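Local coordinates for uncharacterized protein MJ0100 (Methanocaldococcus jannaschii, PDB 3KPB) that binds S-adenosylmethionine and methylthioadenosine through its C-terminal pair of CBS domains, which close on them, and probably helps make homocysteine from aspartate semialdehyde and sulfide, at residues 71-76 against 94-99; 13-18 against 36-41; 42-47 against 101-106. All blocks are in the same frame, centred on the assembly; numbering follows the deposited sequence.

Contact 1 (71-76 against 94-99); sequences NVITAH and SGVPVV. With SAM (S-adenosylmethionine), chain E.
Ala-75 and Val-99 meet through their backbones in a short parallel pairing that closes the beta-alpha-beta unit of strand 75-76, helix 81-91 and strand 95-99 in the second CBS motif. The pairing illustrates how one crossover can frame a nucleoside site. Ala-75 N donates to Pro-97 O at 2.9 Å, and Ala-75 O accepts from Val-99 N, also at 2.9 Å, so a single alanine grips the residues before and after Val-98. On one face of the sheet Ala-75 CB rests on Val-96 CG2 at 3.9 Å, and both side chains pack against Val-84 of helix 81-91. On the other face Thr-74 and Val-99 cross at about a right angle, covered by Leu-44 of the first CBS motif. Val-99 O lies 3.8 Å above one face of the His-76 ring, toward the rim, while the two ring nitrogens are held by Asp-78 N and the carboxylate of Asp-101. Further back, Val-72 turns CG1 anti to its own N (chi1 -168°), which brings that methyl to 3.7 Å from Pro-97 CG. At this end the two segments separate, and the adenine of S-adenosylmethionine bonds to both. Ile-73 N donates to the adenine N1 at 2.9 Å. The amino group N6 is shared between the segments, giving one bond to Gly-95 O at 2.8 Å, bent to 150°. Its other bond, to Ile-73 O, is longer at 3.2 Å but almost straight, 174° at the hydrogen.

Contact 2 (13-18 against 36-41); sequences TAHSNI and PIVDEH
Ala-14 and Val-38 hold the firm end of a parallel pairing between the first and second strands of the first CBS motif, the strand pairing of a beta-alpha-beta unit whose crossover runs through helix 20-30. Val-38 N donates to Ala-14 O at 2.9 Å, whereas the bond from Ala-14 N to Pro-36 O is longer, 3.2 Å. Ile-37 packs tightly. Its CG2 branch, anti to the backbone N while CG1 lies beside that N (chi1 -55°), reaches Ser-16 CB at 3.6 Å, and its other arm brings CD1 to 4.0 Å from Ala-14 CB. On the opposite face of the sheet Thr-13 crosses Val-38 at about a right angle, its hydroxyl resting against CG2.

The solvent side works differently. There a side chain and a water supply the bonds to Val-38 O. His-15 turns its ring so that this oxygen lies in the ring plane, and ND1 donates to it at 3.2 Å, although the nitrogen approaches from 54° above the carbonyl plane. The same oxygen also receives a water at 2.6 Å, which in turn accepts from Ser-16 N at 2.8 Å. Next along the chain an Asx turn, with Asp-39 OD1 accepting from His-41 N at 2.9 Å, rounds the exposed bend at Glu-40.

Among its neighbours, Ala-14 packs on Ile-26 of helix 20-30, Ile-37 lies against Val-45 and Ile-48 of strand 44-48, and Thr-13 and Val-38 both touch Val-105 of strand 105-110.

Contact 3 (42-47 against 101-106); sequences GKLVGI and DYRRVV. With SAM (S-adenosylmethionine), chain E.
Lys-43 lays its side chain along the turn formed by Tyr-102, Arg-103 and Arg-104, and its atoms pass in turn from the Arg-103 carbonyl to that of Tyr-102 and on to Arg-104. CB stands 4.0 Å from Arg-103 O, and CG is 4.1 Å from Tyr-102 O. A bend at chi2 (-47°) folds the chain over that second carbonyl, with CD and CE each 3.2 Å from Tyr-102 O, and both also pack against Arg-104 CG. A further bend at chi4 (-71°) lifts NZ over one face of the Arg-104 guanidinium, toward its rim, 3.3 Å from NH2. These two donors do not bond, and their like charges probably repel at this exposed surface; NZ is hydrogen-bonded instead to His-41 O.

The contact joins the two CBS motifs of the tandem pair, long known as a Bateman module, bringing the entry to strand 44-48 of the first beside the turn that leads into strand 105-110 of the second. One direct backbone bond spans the joint, from Leu-44 N to Arg-103 O at 2.9 Å, nearly straight at 169°. A water extends it, donating to Gly-42 O and accepting from Val-105 N. Leu-44 then divides its methyls: CD2 lies over a face of the Arg-103 guanidinium, 3.4 Å from NH1, and CD1 packs on Val-105 CG2 at 3.9 Å. Beyond a classic beta bulge at Val-45 and Gly-46, Ile-47 sets CG2 against the adenine of S-adenosylmethionine.

In the fold
Contacts 1 and 2 are equivalent parallel strand pairings of beta-alpha-beta units in the two CBS motifs, each joining a short edge strand to the central strand of its own sheet; contact 3 ties the first motif to the second. Contact 1 lies nearest the middle and is the most buried, and its backbone polar atoms pair the strands and bind the ligand. Contact 2 is further out, with water and a histidine completing its bonds. Contact 3 is a surface contact in which charged side chains flank one backbone bond and a buried leucine. Strand 35-38 of contact 2 neighbours strand 44-48 of contact 3, whose strand 105-110 neighbours strand 95-99 of contact 1, and Pro-36 touches Pro-97 where the motifs meet.

Contact 1 (71-76 against 94-99)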
loop_
_atom_site.group_PDB
_atom_site.type_symbol
_atom_site.label_atom_id
_atom_site.label_comp_id
_atom_site.label_asym_id
_atom_site.label_seq_id
_atom_site.Cartn_x
_atom_site.Cartn_y
_atom_site.Cartn_z
ATOM N N ASN A 71 -1.897 0.083 -18.020
ATOM C CA ASN A 71 -1.421 1.419 -18.376
ATOM C C ASN A 71 -0.378 1.858 -17.362
ATOM O O ASN A 71 -0.694 2.492 -16.350
ATOM C CB ASN A 71 -2.580 2.422 -18.459
ATOM C CG ASN A 71 -2.118 3.846 -18.768
ATOM O OD1 ASN A 71 -0.968 4.084 -19.148
ATOM N ND2 ASN A 71 -3.026 4.801 -18.603
ATOM N N VAL A 72 0.870 1.494 -17.632
ATOM C CA VAL A 72 1.942 1.742 -16.685
ATOM C C VAL A 72 2.549 3.116 -16.901
ATOM O O VAL A 72 2.932 3.476 -18.019
ATOM C CB VAL A 72 3.058 0.672 -16.767
ATOM C CG1 VAL A 72 3.997 0.787 -15.570
ATOM C CG2 VAL A 72 2.461 -0.727 -16.837
ATOM N N ILE A 73 2.624 3.875 -15.813
ATOM C CA ILE A 73 3.352 5.138 -15.792
ATOM C C ILE A 73 4.825 4.826 -15.564
ATOM O O ILE A 73 5.194 4.237 -14.543
ATOM C CB ILE A 73 2.827 6.075 -14.690
ATOM C CG1 ILE A 73 1.329 6.319 -14.885
ATOM C CG2 ILE A 73 3.612 7.395 -14.683
ATOM C CD1 ILE A 73 0.583 6.607 -13.604
ATOM N N THR A 74 5.656 5.223 -16.527
ATOM C CA THR A 74 7.056 4.832 -16.561
ATOM C C THR A 74 7.953 6.050 -16.644
ATOM O O THR A 74 7.490 7.171 -16.897
ATOM C CB THR A 74 7.370 3.933 -17.786
ATOM O OG1 THR A 74 7.058 4.639 -18.995
ATOM C CG2 THR A 74 6.562 2.643 -17.745
ATOM N N ALA A 75 9.237 5.814 -16.400
ATOM C CA ALA A 75 10.272 6.803 -16.625
ATOM C C ALA A 75 11.272 6.255 -17.622
ATOM O O ALA A 75 11.451 5.042 -17.748
ATOM C CB ALA A 75 10.960 7.165 -15.326
ATOM N N HIS A 76 11.915 7.155 -18.349
ATOM C CA HIS A 76 12.904 6.727 -19.312
ATOM C C HIS A 76 14.254 6.824 -18.648
ATOM O O HIS A 76 14.480 7.681 -17.786
ATOM C CB HIS A 76 12.843 7.588 -20.569
ATOM C CG HIS A 76 13.537 6.986 -21.752
ATOM N ND1 HIS A 76 14.876 7.184 -22.013
ATOM C CD2 HIS A 76 13.066 6.223 -22.769
ATOM C CE1 HIS A 76 15.204 6.554 -23.127
ATOM N NE2 HIS A 76 14.125 5.963 -23.606
ATOM N N SER A 94 3.819 5.888 -6.178
ATOM C CA SER A 94 5.031 5.912 -5.367
ATOM C C SER A 94 6.177 5.103 -5.974
ATOM O O SER A 94 7.236 4.976 -5.361
ATOM C CB SER A 94 4.719 5.409 -3.955
ATOM O OG SER A 94 4.088 4.139 -3.995
ATOM N N GLY A 95 5.962 4.544 -7.163
ATOM C CA GLY A 95 7.009 3.805 -7.872
ATOM C C GLY A 95 6.760 3.799 -9.366
ATOM O O GLY A 95 5.627 3.608 -9.805
ATOM N N VAL A 96 7.807 4.032 -10.152
ATOM C CA VAL A 96 7.691 3.956 -11.607
ATOM C C VAL A 96 8.791 3.060 -12.162
ATOM O O VAL A 96 9.962 3.221 -11.808
ATOM C CB VAL A 96 7.722 5.356 -12.302
ATOM C CG1 VAL A 96 6.574 6.231 -11.824
ATOM C CG2 VAL A 96 9.052 6.062 -12.081
ATOM N N PRO A 97 8.417 2.091 -13.013
ATOM C CA PRO A 97 9.423 1.316 -13.727
ATOM C C PRO A 97 10.201 2.225 -14.670
ATOM O O PRO A 97 9.638 3.166 -15.240
ATOM C CB PRO A 97 8.593 0.303 -14.529
ATOM C CG PRO A 97 7.255 0.276 -13.856
ATOM C CD PRO A 97 7.047 1.666 -13.357
ATOM N N VAL A 98 11.490 1.940 -14.812
ATOM C CA VAL A 98 12.357 2.657 -15.730
ATOM C C VAL A 98 12.540 1.751 -16.949
ATOM O O VAL A 98 12.912 0.578 -16.808
ATOM C CB VAL A 98 13.709 3.004 -15.066
ATOM C CG1 VAL A 98 14.573 3.815 -16.014
ATOM C CG2 VAL A 98 13.482 3.776 -13.766
ATOM N N VAL A 99 12.233 2.292 -18.130
ATOM C CA VAL A 99 12.281 1.534 -19.383
ATOM C C VAL A 99 13.261 2.162 -20.368
ATOM O O VAL A 99 13.586 3.352 -20.265
ATOM C CB VAL A 99 10.870 1.384 -20.057
ATOM C CG1 VAL A 99 9.921 0.595 -19.160
ATOM C CG2 VAL A 99 10.265 2.743 -20.425
HETATM N N SAM E . 0.885 4.084 -4.610
HETATM C CA SAM E . -0.433 3.431 -4.599
HETATM C C SAM E . -0.272 1.936 -4.892
HETATM O O SAM E . 0.671 1.291 -4.425
HETATM O OXT SAM E . -1.085 1.333 -5.598
HETATM C CB SAM E . -1.327 4.068 -5.665
HETATM C CG SAM E . -2.790 4.090 -5.216
HETATM S SD SAM E . -3.912 3.268 -6.404
HETATM C CE SAM E . -5.350 3.062 -5.377
HETATM C "C5'" SAM E . -3.406 1.522 -6.602
HETATM C "C4'" SAM E . -3.071 1.168 -8.050
HETATM O "O4'" SAM E . -1.981 1.976 -8.517
HETATM C "C3'" SAM E . -2.540 -0.262 -8.086
HETATM O "O3'" SAM E . -3.568 -1.105 -8.600
HETATM C "C2'" SAM E . -1.371 -0.209 -9.066
HETATM O "O2'" SAM E . -1.599 -1.149 -10.122
HETATM C "C1'" SAM E . -1.425 1.223 -9.605
HETATM N N9 SAM E . -0.046 1.685 -9.870
HETATM C C8 SAM E . 0.944 1.769 -8.979
HETATM N N7 SAM E . 2.045 2.220 -9.584
HETATM C C5 SAM E . 1.751 2.427 -10.866
HETATM C C6 SAM E . 2.476 2.879 -11.961
HETATM N N6 SAM E . 3.756 3.223 -11.844
HETATM N N1 SAM E . 1.863 2.971 -13.150
HETATM C C2 SAM E . 0.591 2.635 -13.288
HETATM N N3 SAM E . -0.128 2.199 -12.264
HETATM C C4 SAM E . 0.426 2.083 -11.048
#

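Contact 2 (13-18 against 36-41)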
loop_
_atom_site.group_PDB
_atom_site.type_symbol
_atom_site.label_atom_id
_atom_site.label_comp_id
_atom_site.label_asym_id
_atom_site.label_seq_id
_atom_site.Cartn_x
_atom_site.Cartn_y
_atom_site.Cartn_z
ATOM N N THR A 13 11.582 -8.180 -11.662
ATOM C CA THR A 13 10.378 -8.289 -12.485
ATOM C C THR A 13 9.790 -9.693 -12.358
ATOM O O THR A 13 10.418 -10.590 -11.787
ATOM C CB THR A 13 10.674 -8.000 -13.977
ATOM O OG1 THR A 13 11.588 -8.982 -14.483
ATOM C CG2 THR A 13 11.273 -6.606 -14.164
ATOM N N ALA A 14 8.597 -9.883 -12.920
ATOM C CA ALA A 14 7.936 -11.186 -12.948
ATOM C C ALA A 14 7.180 -11.349 -14.253
ATOM O O ALA A 14 6.869 -10.362 -14.925
ATOM C CB ALA A 14 6.987 -11.328 -11.770
ATOM N N HIS A 15 6.885 -12.594 -14.610
ATOM C CA HIS A 15 6.041 -12.875 -15.765
ATOM C C HIS A 15 4.556 -12.842 -15.390
ATOM O O HIS A 15 4.209 -12.957 -14.212
ATOM C CB HIS A 15 6.439 -14.208 -16.390
ATOM C CG HIS A 15 7.810 -14.198 -16.991
ATOM N ND1 HIS A 15 8.192 -13.281 -17.948
ATOM C CD2 HIS A 15 8.885 -14.995 -16.784
ATOM C CE1 HIS A 15 9.445 -13.507 -18.296
ATOM N NE2 HIS A 15 9.889 -14.542 -17.606
ATOM N N SER A 16 3.685 -12.674 -16.385
ATOM C CA SER A 16 2.256 -12.481 -16.121
ATOM C C SER A 16 1.483 -13.770 -15.834
ATOM O O SER A 16 0.377 -13.722 -15.292
ATOM C CB SER A 16 1.591 -11.707 -17.267
ATOM O OG SER A 16 1.348 -12.536 -18.391
ATOM N N ASN A 17 2.066 -14.909 -16.199
ATOM C CA ASN A 17 1.401 -16.206 -16.050
ATOM C C ASN A 17 1.390 -16.748 -14.618
ATOM O O ASN A 17 0.759 -17.773 -14.348
ATOM C CB ASN A 17 2.002 -17.253 -17.011
ATOM C CG ASN A 17 3.514 -17.413 -16.848
ATOM O OD1 ASN A 17 3.992 -18.388 -16.265
ATOM N ND2 ASN A 17 4.269 -16.448 -17.362
ATOM N N ILE A 18 2.071 -16.064 -13.704
ATOM C CA ILE A 18 2.218 -16.583 -12.341
ATOM C C ILE A 18 0.968 -16.372 -11.471
ATOM O O ILE A 18 0.150 -15.490 -11.736
ATOM C CB ILE A 18 3.501 -16.040 -11.637
ATOM C CG1 ILE A 18 3.416 -14.528 -11.399
ATOM C CG2 ILE A 18 4.762 -16.416 -12.434
ATOM C CD1 ILE A 18 4.459 -14.003 -10.421
ATOM N N PRO A 36 7.180 -4.696 -11.633
ATOM C CA PRO A 36 6.914 -4.617 -13.072
ATOM C C PRO A 36 6.729 -6.017 -13.646
ATOM O O PRO A 36 7.460 -6.943 -13.272
ATOM C CB PRO A 36 8.185 -3.974 -13.639
ATOM C CG PRO A 36 8.835 -3.287 -12.478
ATOM C CD PRO A 36 8.448 -4.047 -11.252
ATOM N N ILE A 37 5.740 -6.162 -14.523
ATOM C CA ILE A 37 5.458 -7.441 -15.160
ATOM C C ILE A 37 5.950 -7.377 -16.599
ATOM O O ILE A 37 5.666 -6.414 -17.318
ATOM C CB ILE A 37 3.952 -7.794 -15.103
ATOM C CG1 ILE A 37 3.430 -7.751 -13.655
ATOM C CG2 ILE A 37 3.692 -9.149 -15.772
ATOM C CD1 ILE A 37 4.185 -8.643 -12.657
ATOM N N VAL A 38 6.715 -8.384 -17.001
ATOM C CA VAL A 38 7.285 -8.416 -18.342
ATOM C C VAL A 38 6.798 -9.652 -19.082
ATOM O O VAL A 38 6.415 -10.652 -18.455
ATOM C CB VAL A 38 8.832 -8.364 -18.325
ATOM C CG1 VAL A 38 9.315 -7.027 -17.779
ATOM C CG2 VAL A 38 9.425 -9.538 -17.532
ATOM N N ASP A 39 6.794 -9.574 -20.412
ATOM C CA ASP A 39 6.451 -10.737 -21.214
ATOM C C ASP A 39 7.651 -11.669 -21.358
ATOM O O ASP A 39 8.720 -11.421 -20.784
ATOM C CB ASP A 39 5.819 -10.357 -22.568
ATOM C CG ASP A 39 6.736 -9.522 -23.458
ATOM O OD1 ASP A 39 7.980 -9.617 -23.356
ATOM O OD2 ASP A 39 6.188 -8.770 -24.293
ATOM N N GLU A 40 7.459 -12.748 -22.110
ATOM C CA GLU A 40 8.475 -13.788 -22.254
ATOM C C GLU A 40 9.734 -13.266 -22.952
ATOM O O GLU A 40 10.767 -13.942 -22.982
ATOM C CB GLU A 40 7.892 -15.020 -22.967
ATOM C CG GLU A 40 7.610 -14.860 -24.469
ATOM C CD GLU A 40 6.279 -14.179 -24.798
ATOM O OE1 GLU A 40 5.902 -14.188 -25.988
ATOM O OE2 GLU A 40 5.610 -13.641 -23.887
ATOM N N HIS A 41 9.637 -12.053 -23.501
ATOM C CA HIS A 41 10.793 -11.401 -24.115
ATOM C C HIS A 41 11.422 -10.282 -23.262
ATOM O O HIS A 41 12.323 -9.587 -23.736
ATOM C CB HIS A 41 10.443 -10.923 -25.531
ATOM C CG HIS A 41 10.073 -12.041 -26.455
ATOM N ND1 HIS A 41 11.015 -12.851 -27.053
ATOM C CD2 HIS A 41 8.867 -12.512 -26.852
ATOM C CE1 HIS A 41 10.406 -13.763 -27.791
ATOM N NE2 HIS A 41 9.102 -13.579 -27.685
HETATM O O HOH W 1 4.610 -12.489 -18.985
#

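Contact 3 (42-47 against 101-106)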
loop_
_atom_site.group_PDB
_atom_site.type_symbol
_atom_site.label_atom_id
_atom_site.label_comp_id
_atom_site.label_asym_id
_atom_site.label_seq_id
_atom_site.Cartn_x
_atom_site.Cartn_y
_atom_site.Cartn_z
ATOM N N GLY A 42 10.972 -10.118 -22.016
ATOM C CA GLY A 42 11.561 -9.120 -21.106
ATOM C C GLY A 42 10.989 -7.721 -21.269
ATOM O O GLY A 42 11.497 -6.755 -20.691
ATOM N N LYS A 43 9.916 -7.613 -22.045
ATOM C CA LYS A 43 9.298 -6.318 -22.320
ATOM C C LYS A 43 8.140 -6.028 -21.384
ATOM O O LYS A 43 7.307 -6.901 -21.125
ATOM C CB LYS A 43 8.806 -6.241 -23.769
ATOM C CG LYS A 43 9.838 -6.616 -24.838
ATOM C CD LYS A 43 11.184 -5.933 -24.609
ATOM C CE LYS A 43 12.062 -6.035 -25.851
ATOM N NZ LYS A 43 12.573 -7.421 -26.096
ATOM N N LEU A 44 8.066 -4.783 -20.918
ATOM C CA LEU A 44 7.047 -4.372 -19.951
ATOM C C LEU A 44 5.619 -4.530 -20.476
ATOM O O LEU A 44 5.294 -4.062 -21.569
ATOM C CB LEU A 44 7.281 -2.924 -19.507
ATOM C CG LEU A 44 6.328 -2.364 -18.446
ATOM C CD1 LEU A 44 6.588 -2.977 -17.071
ATOM C CD2 LEU A 44 6.458 -0.858 -18.392
ATOM N N VAL A 45 4.773 -5.187 -19.682
ATOM C CA VAL A 45 3.349 -5.347 -20.006
ATOM C C VAL A 45 2.407 -4.917 -18.873
ATOM O O VAL A 45 1.195 -4.810 -19.079
ATOM C CB VAL A 45 3.001 -6.797 -20.435
ATOM C CG1 VAL A 45 3.773 -7.192 -21.692
ATOM C CG2 VAL A 45 3.283 -7.785 -19.304
ATOM N N GLY A 46 2.943 -4.678 -17.681
ATOM C CA GLY A 46 2.078 -4.292 -16.571
ATOM C C GLY A 46 2.821 -4.010 -15.292
ATOM O O GLY A 46 4.046 -4.071 -15.261
ATOM N N ILE A 47 2.075 -3.674 -14.242
ATOM C CA ILE A 47 2.654 -3.498 -12.910
ATOM C C ILE A 47 1.724 -4.050 -11.816
ATOM O O ILE A 47 0.498 -4.032 -11.959
ATOM C CB ILE A 47 3.062 -2.013 -12.648
ATOM C CG1 ILE A 47 3.956 -1.904 -11.400
ATOM C CG2 ILE A 47 1.819 -1.101 -12.559
ATOM C CD1 ILE A 47 4.611 -0.536 -11.207
ATOM N N ASP A 101 14.287 2.350 -24.801
ATOM C CA ASP A 101 13.576 2.538 -26.070
ATOM C C ASP A 101 12.966 1.249 -26.646
ATOM O O ASP A 101 12.129 1.318 -27.546
ATOM C CB ASP A 101 14.493 3.195 -27.115
ATOM C CG ASP A 101 14.623 4.713 -26.937
ATOM O OD1 ASP A 101 13.806 5.334 -26.221
ATOM O OD2 ASP A 101 15.547 5.294 -27.540
ATOM N N TYR A 102 13.385 0.086 -26.144
ATOM C CA TYR A 102 12.838 -1.198 -26.606
ATOM C C TYR A 102 11.833 -1.788 -25.620
ATOM O O TYR A 102 11.376 -2.921 -25.788
ATOM C CB TYR A 102 13.973 -2.183 -26.918
ATOM C CG TYR A 102 14.800 -1.714 -28.083
ATOM C CD1 TYR A 102 14.431 -2.039 -29.386
ATOM C CD2 TYR A 102 15.921 -0.895 -27.892
ATOM C CE1 TYR A 102 15.161 -1.586 -30.470
ATOM C CE2 TYR A 102 16.666 -0.434 -28.976
ATOM C CZ TYR A 102 16.276 -0.789 -30.262
ATOM O OH TYR A 102 16.984 -0.357 -31.360
ATOM N N ARG A 103 11.492 -0.997 -24.600
ATOM C CA ARG A 103 10.524 -1.378 -23.555
ATOM C C ARG A 103 11.034 -2.431 -22.558
ATOM O O ARG A 103 10.243 -3.064 -21.850
ATOM C CB ARG A 103 9.174 -1.789 -24.168
ATOM C CG ARG A 103 8.187 -0.647 -24.290
ATOM C CD ARG A 103 7.132 -0.739 -23.207
ATOM N NE ARG A 103 6.710 0.578 -22.743
ATOM C CZ ARG A 103 5.699 0.798 -21.907
ATOM N NH1 ARG A 103 4.977 -0.214 -21.439
ATOM N NH2 ARG A 103 5.403 2.040 -21.544
ATOM N N ARG A 104 12.351 -2.608 -22.496
ATOM C CA ARG A 104 12.959 -3.434 -21.451
ATOM C C ARG A 104 12.952 -2.684 -20.122
ATOM O O ARG A 104 13.107 -1.463 -20.092
ATOM C CB ARG A 104 14.400 -3.805 -21.803
ATOM C CG ARG A 104 14.532 -4.656 -23.035
ATOM C CD ARG A 104 15.940 -5.194 -23.184
ATOM N NE ARG A 104 16.034 -5.956 -24.423
ATOM C CZ ARG A 104 15.770 -7.254 -24.534
ATOM N NH1 ARG A 104 15.413 -7.969 -23.470
ATOM N NH2 ARG A 104 15.874 -7.841 -25.725
ATOM N N VAL A 105 12.794 -3.413 -19.023
ATOM C CA VAL A 105 12.786 -2.782 -17.706
ATOM C C VAL A 105 14.215 -2.708 -17.173
ATOM O O VAL A 105 14.845 -3.739 -16.931
ATOM C CB VAL A 105 11.851 -3.532 -16.713
ATOM C CG1 VAL A 105 11.919 -2.907 -15.323
ATOM C CG2 VAL A 105 10.406 -3.535 -17.224
ATOM N N VAL A 106 14.732 -1.495 -16.991
ATOM C CA VAL A 106 16.125 -1.346 -16.559
ATOM C C VAL A 106 16.246 -1.116 -15.050
ATOM O O VAL A 106 17.327 -1.271 -14.473
ATOM C CB VAL A 106 16.889 -0.257 -17.366
ATOM C CG1 VAL A 106 17.033 -0.676 -18.832
ATOM C CG2 VAL A 106 16.201 1.093 -17.252
HETATM N N SAM E . 0.885 4.084 -4.610
HETATM C CA SAM E . -0.433 3.431 -4.599
HETATM C C SAM E . -0.272 1.936 -4.892
HETATM O O SAM E . 0.671 1.291 -4.425
HETATM O OXT SAM E . -1.085 1.333 -5.598
HETATM C CB SAM E . -1.327 4.068 -5.665
HETATM C CG SAM E . -2.790 4.090 -5.216
HETATM S SD SAM E . -3.912 3.268 -6.404
HETATM C CE SAM E . -5.350 3.062 -5.377
HETATM C "C5'" SAM E . -3.406 1.522 -6.602
HETATM C "C4'" SAM E . -3.071 1.168 -8.050
HETATM O "O4'" SAM E . -1.981 1.976 -8.517
HETATM C "C3'" SAM E . -2.540 -0.262 -8.086
HETATM O "O3'" SAM E . -3.568 -1.105 -8.600
HETATM C "C2'" SAM E . -1.371 -0.209 -9.066
HETATM O "O2'" SAM E . -1.599 -1.149 -10.122
HETATM C "C1'" SAM E . -1.425 1.223 -9.605
HETATM N N9 SAM E . -0.046 1.685 -9.870
HETATM C C8 SAM E . 0.944 1.769 -8.979
HETATM N N7 SAM E . 2.045 2.220 -9.584
HETATM C C5 SAM E . 1.751 2.427 -10.866
HETATM C C6 SAM E . 2.476 2.879 -11.961
HETATM N N6 SAM E . 3.756 3.223 -11.844
HETATM N N1 SAM E . 1.863 2.971 -13.150
HETATM C C2 SAM E . 0.591 2.635 -13.288
HETATM N N3 SAM E . -0.128 2.199 -12.264
HETATM C C4 SAM E . 0.426 2.083 -11.048
HETATM O O HOH W 2 13.103 -6.229 -18.732
#